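Local coordinates for protein P-granule scaffold (Caenorhabditis japonica, PDB 5W4A) that probably serves as a scaffold of germ-line P granules, its N-terminal domain forming a two-chain assembly in the crystal, at residues Lys121-Asn124 / Leu125-Arg128. Numbering follows the deposited sequence.
Sequences KKLN and LMGR
Asn124 and Arg128 run alongside one another in one direction, one turn apart on the alpha-helix 116-131. Their flat ends do not stack: amide and guanidinium planes are turned 59° against each other, and a water joins them. It accepts from Asn124 ND2 at 2.6 Å and from Arg128 NH1 at 3.1 Å, the latter from a place in the guanidinium plane at its edge. Nearer the backbone, the aliphatic part of Arg128 passes Asn124, with CG 3.3 Å from the backbone carbonyl O of Asn124, which also receives Arg128 N at 3.1 Å, and CD 4.0 Å from Asn124 OD1. A bend about CG-CD (chi3 64°) then turns the guanidinium out of line with CB and CG. Its other end reaches across the dimer, where NH2 forms a salt bridge with Glu189 and a hydrogen bond with Thr158, both of the second subunit; Tyr154 of that subunit packs on the same arginine. With Asn124 replaced by an alanine, the water loses its amide donor and Arg128 NH1 would probably be held less firmly beside the subunit interface. A different face of the helix carries Leu123 and Met126, a selenomethionine here, which extend together. Both rest on Ile145 of helix 136-148, so the pair joins the two helices, while Leu123 also meets Leu108, Ile110 and Leu111. Met126 has CG anti to its backbone N (chi1 167°) and a bend at chi3, which carries its methyl to the leucine. Backbone i to i+4 bonds tie the turns together, among them Gly127 N to Leu123 O at 2.8 Å. Leu123 CD2 touches both atoms at the end of Met126, 3.7 Å from SE and 3.7 Å from CE.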
ATOM      1  N   LYS C 121     -16.247 -11.468  -5.070  1.00 40.87           N
ATOM      2  CA  LYS C 121     -15.377 -12.309  -4.245  1.00 37.89           C
ATOM      3  C   LYS C 121     -14.208 -12.861  -5.059  1.00 38.35           C
ATOM      4  O   LYS C 121     -13.071 -12.914  -4.566  1.00 31.43           O
ATOM      5  CB  LYS C 121     -16.172 -13.456  -3.615  1.00 48.33           C
ATOM      6  CG  LYS C 121     -17.521 -13.072  -3.002  1.00 58.16           C
ATOM      7  CD  LYS C 121     -17.520 -11.753  -2.211  1.00 61.50           C
ATOM      8  CE  LYS C 121     -16.955 -11.926  -0.806  1.00 65.38           C
ATOM      9  NZ  LYS C 121     -17.076 -10.681   0.011  1.00 81.88           N
ATOM     10  N   LYS C 122     -14.466 -13.294  -6.299  1.00 33.41           N
ATOM     11  CA  LYS C 122     -13.373 -13.717  -7.171  1.00 33.86           C
ATOM     12  C   LYS C 122     -12.428 -12.560  -7.430  1.00 30.21           C
ATOM     13  O   LYS C 122     -11.198 -12.727  -7.418  1.00 29.84           O
ATOM     14  CB  LYS C 122     -13.908 -14.247  -8.509  1.00 39.23           C
ATOM     15  CG  LYS C 122     -14.473 -15.649  -8.442  1.00 59.12           C
ATOM     16  CD  LYS C 122     -14.921 -16.132  -9.818  1.00 64.90           C
ATOM     17  CE  LYS C 122     -15.859 -17.333  -9.706  1.00 68.35           C
ATOM     18  NZ  LYS C 122     -17.135 -16.982  -9.015  1.00 71.01           N
ATOM     19  N   LEU C 123     -12.984 -11.369  -7.660  1.00 30.08           N
ATOM     20  CA  LEU C 123     -12.127 -10.213  -7.889  1.00 28.19           C
ATOM     21  C   LEU C 123     -11.345  -9.861  -6.636  1.00 24.16           C
ATOM     22  O   LEU C 123     -10.182  -9.467  -6.734  1.00 23.56           O
ATOM     23  CB  LEU C 123     -12.942  -8.998  -8.358  1.00 35.76           C
ATOM     24  CG  LEU C 123     -13.366  -9.012  -9.832  1.00 43.29           C
ATOM     25  CD1 LEU C 123     -14.065  -7.731 -10.187  1.00 41.63           C
ATOM     26  CD2 LEU C 123     -12.191  -9.234 -10.769  1.00 46.29           C
ATOM     27  N   ASN C 124     -11.969  -9.967  -5.450  1.00 24.52           N
ATOM     28  CA  ASN C 124     -11.246  -9.669  -4.218  1.00 22.73           C
ATOM     29  C   ASN C 124      -9.963 -10.495  -4.148  1.00 21.13           C
ATOM     30  O   ASN C 124      -8.886  -9.958  -3.858  1.00 22.00           O
ATOM     31  CB  ASN C 124     -12.144  -9.929  -2.999  1.00 24.91           C
ATOM     32  CG  ASN C 124     -11.379  -9.911  -1.680  1.00 26.45           C
ATOM     33  OD1 ASN C 124     -11.324 -10.929  -0.954  1.00 31.60           O
ATOM     34  ND2 ASN C 124     -10.823  -8.769  -1.344  1.00 25.83           N
ATOM     35  N   LEU C 125     -10.050 -11.804  -4.424  1.00 21.31           N
ATOM     36  CA  LEU C 125      -8.855 -12.642  -4.366  1.00 22.20           C
ATOM     37  C   LEU C 125      -7.855 -12.245  -5.453  1.00 24.62           C
ATOM     38  O   LEU C 125      -6.632 -12.216  -5.225  1.00 23.47           O
ATOM     39  CB  LEU C 125      -9.221 -14.131  -4.479  1.00 26.48           C
ATOM     40  CG  LEU C 125     -10.041 -14.697  -3.310  1.00 32.71           C
ATOM     41  CD1 LEU C 125     -10.301 -16.185  -3.551  1.00 36.97           C
ATOM     42  CD2 LEU C 125      -9.381 -14.480  -1.942  1.00 32.71           C
HETATM   43  N   MSE C 126      -8.354 -11.888  -6.631  1.00 23.53           N
HETATM   44  CA  MSE C 126      -7.493 -11.478  -7.713  1.00 24.50           C
HETATM   45  C   MSE C 126      -6.727 -10.210  -7.317  1.00 22.59           C
HETATM   46  O   MSE C 126      -5.524 -10.098  -7.611  1.00 23.40           O
HETATM   47  CB  MSE C 126      -8.305 -11.225  -9.001  1.00 28.70           C
HETATM   48  CG  MSE C 126      -7.516 -10.481 -10.129  1.00 34.68           C
HETATM   49 SE   MSE C 126      -8.722 -10.027 -11.622  1.00 57.82          SE
HETATM   50  CE  MSE C 126      -9.665 -11.746 -11.737  1.00 51.26           C
ATOM     51  N   GLY C 127      -7.436  -9.258  -6.699  1.00 21.45           N
ATOM     52  CA  GLY C 127      -6.809  -7.992  -6.348  1.00 20.55           C
ATOM     53  C   GLY C 127      -5.754  -8.165  -5.281  1.00 20.79           C
ATOM     54  O   GLY C 127      -4.722  -7.487  -5.304  1.00 19.47           O
ATOM     55  N   ARG C 128      -5.991  -9.075  -4.337  1.00 19.24           N
ATOM     56  CA  ARG C 128      -5.013  -9.306  -3.276  1.00 19.41           C
ATOM     57  C   ARG C 128      -3.718  -9.879  -3.846  1.00 19.51           C
ATOM     58  O   ARG C 128      -2.615  -9.473  -3.448  1.00 19.33           O
ATOM     59  CB  ARG C 128      -5.598 -10.241  -2.206  1.00 19.34           C
ATOM     60  CG  ARG C 128      -6.771  -9.641  -1.401  1.00 19.94           C
ATOM     61  CD  ARG C 128      -7.369 -10.654  -0.444  1.00 21.46           C
ATOM     62  NE  ARG C 128      -6.427 -11.076   0.583  1.00 20.15           N
ATOM     63  CZ  ARG C 128      -6.343 -10.554   1.800  1.00 19.23           C
ATOM     64  NH1 ARG C 128      -7.164  -9.584   2.192  1.00 20.90           N
ATOM     65  NH2 ARG C 128      -5.437 -11.028   2.640  1.00 22.96           N
TER
HETATM   66  O   HOH W   1      -9.061  -7.950   0.441  0.98 29.68           O